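Long-range contact in envelope glycoprotein (Thogoto virus, PDB 5XEA), which probably attaches the virion to its host-cell receptor and afterwards drives fusion of the viral and host membranes: residues Lys26-Gln38 and His240-Leu252. Sequence-based numbering, arbitrary orientation.
With NAG (2-acetamido-2-deoxy-beta-D-glucopyranose), chain F.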
loop_
_atom_site.group_PDB
_atom_site.type_symbol
_atom_site.label_atom_id
_atom_site.label_comp_id
_atom_site.label_asym_id
_atom_site.label_seq_id
_atom_site.Cartn_x
_atom_site.Cartn_y
_atom_site.Cartn_z
ATOM N N LYS B 26 -9.500 6.653 27.183
ATOM C CA LYS B 26 -10.499 7.701 27.336
ATOM C C LYS B 26 -11.742 7.386 26.513
ATOM O O LYS B 26 -11.680 6.689 25.493
ATOM C CB LYS B 26 -9.965 9.070 26.888
ATOM C CG LYS B 26 -8.600 9.451 27.416
ATOM C CD LYS B 26 -8.667 9.918 28.853
ATOM C CE LYS B 26 -7.309 10.425 29.322
ATOM N NZ LYS B 26 -7.299 10.703 30.787
ATOM N N LEU B 27 -12.875 7.914 26.970
ATOM C CA LEU B 27 -14.087 8.022 26.172
ATOM C C LEU B 27 -14.318 9.514 25.975
ATOM O O LEU B 27 -14.754 10.211 26.895
ATOM C CB LEU B 27 -15.276 7.347 26.840
ATOM C CG LEU B 27 -15.857 6.214 25.995
ATOM C CD1 LEU B 27 -14.826 5.108 25.838
ATOM C CD2 LEU B 27 -17.144 5.678 26.598
ATOM N N TYR B 28 -13.987 10.006 24.784
ATOM C CA TYR B 28 -14.135 11.417 24.464
ATOM C C TYR B 28 -15.505 11.684 23.859
ATOM O O TYR B 28 -15.988 10.928 23.012
ATOM C CB TYR B 28 -13.046 11.874 23.493
ATOM C CG TYR B 28 -11.705 12.119 24.138
ATOM C CD1 TYR B 28 -11.597 12.308 25.510
ATOM C CD2 TYR B 28 -10.545 12.167 23.377
ATOM C CE1 TYR B 28 -10.365 12.537 26.107
ATOM C CE2 TYR B 28 -9.310 12.395 23.962
ATOM C CZ TYR B 28 -9.226 12.579 25.326
ATOM O OH TYR B 28 -8.000 12.809 25.910
ATOM N N SER B 29 -16.135 12.761 24.310
ATOM C CA SER B 29 -17.355 13.226 23.683
ATOM C C SER B 29 -17.004 14.085 22.478
ATOM O O SER B 29 -16.083 14.906 22.524
ATOM C CB SER B 29 -18.210 14.014 24.673
ATOM O OG SER B 29 -18.972 13.139 25.485
ATOM N N ALA B 30 -17.740 13.883 21.393
ATOM C CA ALA B 30 -17.512 14.672 20.196
ATOM C C ALA B 30 -18.788 14.739 19.378
ATOM O O ALA B 30 -19.656 13.866 19.459
ATOM C CB ALA B 30 -16.370 14.099 19.346
ATOM N N THR B 31 -18.886 15.806 18.595
ATOM C CA THR B 31 -19.883 15.904 17.543
ATOM C C THR B 31 -19.283 15.295 16.281
ATOM O O THR B 31 -18.222 15.727 15.820
ATOM C CB THR B 31 -20.289 17.357 17.303
ATOM O OG1 THR B 31 -20.719 17.950 18.535
ATOM C CG2 THR B 31 -21.422 17.421 16.300
ATOM N N ARG B 32 -19.946 14.281 15.747
ATOM C CA ARG B 32 -19.490 13.589 14.558
ATOM C C ARG B 32 -20.407 13.927 13.394
ATOM O O ARG B 32 -21.634 13.894 13.533
ATOM C CB ARG B 32 -19.459 12.084 14.778
ATOM C CG ARG B 32 -18.851 11.347 13.623
ATOM C CD ARG B 32 -18.839 9.882 13.879
ATOM N NE ARG B 32 -20.164 9.320 13.719
ATOM C CZ ARG B 32 -20.507 8.126 14.175
ATOM N NH1 ARG B 32 -19.616 7.390 14.825
ATOM N NH2 ARG B 32 -21.737 7.672 13.991
ATOM N N TYR B 33 -19.809 14.238 12.249
ATOM C CA TYR B 33 -20.533 14.491 11.009
ATOM C C TYR B 33 -20.142 13.426 9.994
ATOM O O TYR B 33 -18.961 13.294 9.659
ATOM C CB TYR B 33 -20.213 15.877 10.462
ATOM C CG TYR B 33 -20.508 17.015 11.401
ATOM C CD1 TYR B 33 -21.734 17.675 11.361
ATOM C CD2 TYR B 33 -19.558 17.446 12.317
ATOM C CE1 TYR B 33 -22.009 18.733 12.223
ATOM C CE2 TYR B 33 -19.819 18.499 13.174
ATOM C CZ TYR B 33 -21.047 19.140 13.126
ATOM O OH TYR B 33 -21.305 20.187 13.982
ATOM N N THR B 34 -21.124 12.662 9.522
ATOM C CA THR B 34 -20.927 11.650 8.494
ATOM C C THR B 34 -21.962 11.849 7.389
ATOM O O THR B 34 -22.820 12.731 7.465
ATOM C CB THR B 34 -21.024 10.231 9.064
ATOM O OG1 THR B 34 -22.324 10.041 9.638
ATOM C CG2 THR B 34 -19.943 9.989 10.111
ATOM N N THR B 35 -21.884 11.004 6.361
ATOM C CA THR B 35 -22.732 11.121 5.185
ATOM C C THR B 35 -23.563 9.857 4.995
ATOM O O THR B 35 -23.183 8.758 5.417
ATOM C CB THR B 35 -21.908 11.395 3.897
ATOM O OG1 THR B 35 -20.853 10.435 3.774
ATOM C CG2 THR B 35 -21.310 12.791 3.917
ATOM N N SER B 36 -24.709 10.044 4.331
ATOM C CA SER B 36 -25.591 8.927 4.005
ATOM C C SER B 36 -24.901 7.904 3.107
ATOM O O SER B 36 -25.040 6.693 3.314
ATOM C CB SER B 36 -26.860 9.449 3.328
ATOM O OG SER B 36 -26.999 10.856 3.494
ATOM N N ALA B 37 -24.163 8.366 2.100
ATOM C CA ALA B 37 -23.474 7.489 1.161
ATOM C C ALA B 37 -21.979 7.786 1.159
ATOM O O ALA B 37 -21.513 8.785 1.711
ATOM C CB ALA B 37 -24.056 7.635 -0.247
ATOM N N GLN B 38 -21.213 6.891 0.535
ATOM C CA GLN B 38 -19.759 7.015 0.486
ATOM C C GLN B 38 -19.228 7.372 -0.908
ATOM O O GLN B 38 -18.025 7.216 -1.161
ATOM C CB GLN B 38 -19.110 5.725 0.986
ATOM C CG GLN B 38 -19.631 5.269 2.343
ATOM C CD GLN B 38 -18.525 5.079 3.366
ATOM O OE1 GLN B 38 -18.343 5.905 4.263
ATOM N NE2 GLN B 38 -17.783 3.984 3.239
ATOM N N HIS B 240 -11.415 12.664 9.313
ATOM C CA HIS B 240 -10.764 11.474 8.785
ATOM C C HIS B 240 -11.676 10.873 7.727
ATOM O O HIS B 240 -12.771 10.404 8.046
ATOM C CB HIS B 240 -10.443 10.453 9.878
ATOM C CG HIS B 240 -9.764 9.235 9.352
ATOM N ND1 HIS B 240 -10.434 8.056 9.110
ATOM C CD2 HIS B 240 -8.483 9.027 8.969
ATOM C CE1 HIS B 240 -9.591 7.164 8.621
ATOM N NE2 HIS B 240 -8.402 7.731 8.518
ATOM N N GLN B 241 -11.217 10.895 6.469
ATOM C CA GLN B 241 -11.980 10.379 5.338
ATOM C C GLN B 241 -13.406 10.915 5.337
ATOM O O GLN B 241 -13.603 12.133 5.264
ATOM C CB GLN B 241 -11.931 8.847 5.335
ATOM C CG GLN B 241 -10.466 8.370 5.200
ATOM C CD GLN B 241 -10.285 6.917 4.811
ATOM O OE1 GLN B 241 -11.219 6.120 4.863
ATOM N NE2 GLN B 241 -9.060 6.569 4.400
ATOM N N TYR B 242 -14.398 10.031 5.430
ATOM C CA TYR B 242 -15.814 10.393 5.342
ATOM C C TYR B 242 -16.393 11.009 6.614
ATOM O O TYR B 242 -17.608 11.213 6.659
ATOM C CB TYR B 242 -16.663 9.165 4.991
ATOM C CG TYR B 242 -16.244 8.463 3.737
ATOM C CD1 TYR B 242 -16.454 9.044 2.482
ATOM C CD2 TYR B 242 -15.647 7.212 3.795
ATOM C CE1 TYR B 242 -16.066 8.388 1.306
ATOM C CE2 TYR B 242 -15.260 6.551 2.643
ATOM C CZ TYR B 242 -15.468 7.139 1.403
ATOM O OH TYR B 242 -15.074 6.454 0.280
ATOM N N ALA B 243 -15.602 11.283 7.650
ATOM C CA ALA B 243 -16.140 11.751 8.924
ATOM C C ALA B 243 -15.369 12.968 9.413
ATOM O O ALA B 243 -14.139 13.028 9.286
ATOM C CB ALA B 243 -16.082 10.656 9.994
ATOM N N CYS B 244 -16.092 13.944 9.955
ATOM C CA CYS B 244 -15.476 15.039 10.686
ATOM C C CYS B 244 -15.914 14.988 12.142
ATOM O O CYS B 244 -17.029 14.567 12.460
ATOM C CB CYS B 244 -15.822 16.397 10.097
ATOM S SG CYS B 244 -14.979 16.716 8.517
ATOM N N TYR B 245 -15.021 15.426 13.020
ATOM C CA TYR B 245 -15.245 15.394 14.455
ATOM C C TYR B 245 -14.991 16.771 15.040
ATOM O O TYR B 245 -14.140 17.528 14.557
ATOM C CB TYR B 245 -14.344 14.363 15.155
ATOM C CG TYR B 245 -14.558 12.950 14.682
ATOM C CD1 TYR B 245 -15.439 12.104 15.333
ATOM C CD2 TYR B 245 -13.881 12.462 13.568
ATOM C CE1 TYR B 245 -15.640 10.808 14.894
ATOM C CE2 TYR B 245 -14.076 11.165 13.127
ATOM C CZ TYR B 245 -14.953 10.349 13.793
ATOM O OH TYR B 245 -15.150 9.068 13.354
ATOM N N ASN B 246 -15.761 17.096 16.077
ATOM C CA ASN B 246 -15.516 18.270 16.909
ATOM C C ASN B 246 -15.501 17.764 18.351
ATOM O O ASN B 246 -16.557 17.475 18.926
ATOM C CB ASN B 246 -16.568 19.350 16.694
ATOM C CG ASN B 246 -16.257 20.619 17.453
ATOM O OD1 ASN B 246 -15.098 20.995 17.607
ATOM N ND2 ASN B 246 -17.294 21.286 17.935
ATOM N N PHE B 247 -14.298 17.612 18.902
ATOM C CA PHE B 247 -14.102 17.132 20.261
ATOM C C PHE B 247 -14.186 18.308 21.223
ATOM O O PHE B 247 -13.602 19.369 20.966
ATOM C CB PHE B 247 -12.738 16.452 20.412
ATOM C CG PHE B 247 -12.630 15.125 19.721
ATOM C CD1 PHE B 247 -12.840 13.947 20.418
ATOM C CD2 PHE B 247 -12.300 15.052 18.378
ATOM C CE1 PHE B 247 -12.735 12.724 19.789
ATOM C CE2 PHE B 247 -12.192 13.831 17.746
ATOM C CZ PHE B 247 -12.416 12.663 18.454
ATOM N N SER B 248 -14.903 18.117 22.328
ATOM C CA SER B 248 -14.871 19.101 23.405
ATOM C C SER B 248 -13.435 19.295 23.862
ATOM O O SER B 248 -12.747 18.325 24.200
ATOM C CB SER B 248 -15.748 18.646 24.571
ATOM O OG SER B 248 -15.905 19.689 25.515
ATOM N N LYS B 249 -12.969 20.543 23.845
ATOM C CA LYS B 249 -11.555 20.782 24.088
ATOM C C LYS B 249 -11.221 20.901 25.569
ATOM O O LYS B 249 -10.054 20.738 25.935
ATOM C CB LYS B 249 -11.083 22.027 23.330
ATOM C CG LYS B 249 -11.394 23.347 23.999
ATOM C CD LYS B 249 -10.766 24.501 23.227
ATOM C CE LYS B 249 -11.287 25.841 23.731
ATOM N NZ LYS B 249 -12.748 26.013 23.470
ATOM N N ASP B 250 -12.205 21.162 26.429
ATOM C CA ASP B 250 -11.980 21.078 27.872
ATOM C C ASP B 250 -12.088 19.647 28.382
ATOM O O ASP B 250 -12.598 19.393 29.476
ATOM C CB ASP B 250 -12.945 22.002 28.614
ATOM C CG ASP B 250 -14.412 21.688 28.339
ATOM O OD1 ASP B 250 -14.745 20.537 27.985
ATOM O OD2 ASP B 250 -15.243 22.607 28.498
ATOM N N GLU B 251 -11.606 18.697 27.584
ATOM C CA GLU B 251 -11.739 17.276 27.858
ATOM C C GLU B 251 -10.479 16.576 27.365
ATOM O O GLU B 251 -10.081 15.533 27.894
ATOM C CB GLU B 251 -12.992 16.731 27.172
ATOM C CG GLU B 251 -13.396 15.329 27.565
ATOM C CD GLU B 251 -14.542 14.807 26.715
ATOM O OE1 GLU B 251 -14.354 14.653 25.489
ATOM O OE2 GLU B 251 -15.635 14.567 27.266
ATOM N N LEU B 252 -9.843 17.165 26.354
ATOM C CA LEU B 252 -8.594 16.661 25.792
ATOM C C LEU B 252 -7.396 17.117 26.622
ATOM O O LEU B 252 -7.538 17.897 27.569
ATOM C CB LEU B 252 -8.437 17.127 24.339
ATOM C CG LEU B 252 -9.038 16.286 23.205
ATOM C CD1 LEU B 252 -10.453 15.826 23.521
ATOM C CD2 LEU B 252 -9.019 17.073 21.900
HETATM C C1 NAG F . -17.127 22.501 18.684
HETATM C C2 NAG F . -17.823 23.681 18.007
HETATM C C3 NAG F . -17.732 24.926 18.882
HETATM C C4 NAG F . -18.255 24.636 20.285
HETATM C C5 NAG F . -17.542 23.418 20.866
HETATM C C6 NAG F . -18.110 22.983 22.196
HETATM C C7 NAG F . -18.002 24.107 15.598
HETATM C C8 NAG F . -17.253 24.397 14.334
HETATM N N2 NAG F . -17.256 23.949 16.695
HETATM O O3 NAG F . -18.481 25.957 18.248
HETATM O O4 NAG F . -18.019 25.735 21.158
HETATM O O5 NAG F . -17.680 22.300 19.979
HETATM O O6 NAG F . -19.368 22.342 22.032
HETATM O O7 NAG F . -19.224 24.012 15.623
#
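Arg32 and Tyr245 run side by side across an antiparallel strand pair, a non-hydrogen-bonded position in a six-stranded sheet of this gp64-family fusogen. With CG anti to the backbone N (chi1 -174°), Arg32 lays its methylenes along the ring, CD reaching Tyr245 CE1 at 3.5 Å. Beyond them the guanidinium stands steeply to the ring and forms salt bridges with Glu200 and Asp226; Asp226 also accepts a hydrogen bond from the Tyr245 hydroxyl, so one carboxylate links both side chains. On the same face of the sheet, Ala30 CB sits over the Phe247 ring, 3.9 Å from its centroid in a CH-pi contact, while Tyr28 CB meets that ring at its edge. Leu252 CD1 in turn covers the centre of the Tyr28 ring, 3.7 Å from the centroid. The Glu251 carboxylate passes alongside this ring in the reverse direction, planes 11° apart; its OE1 accepts Ser29 N at 2.9 Å from the syn side, somewhat out of the carboxylate plane, in a bent bond. Two pairs of backbone hydrogen bonds, Thr31 with Asn246 and Tyr33 with Cys244, fix the register; Tyr33 N to Cys244 O is 2.8 Å and almost straight (171°). The opposite face carries Thr31, Tyr33, Cys244, which is disulfide-bonded to Cys239, and Asn246. From there Asn246 carries the N-linked glycan, its side-chain amide nitrogen ND2 bonded covalently to NAG C1 at 1.4 Å.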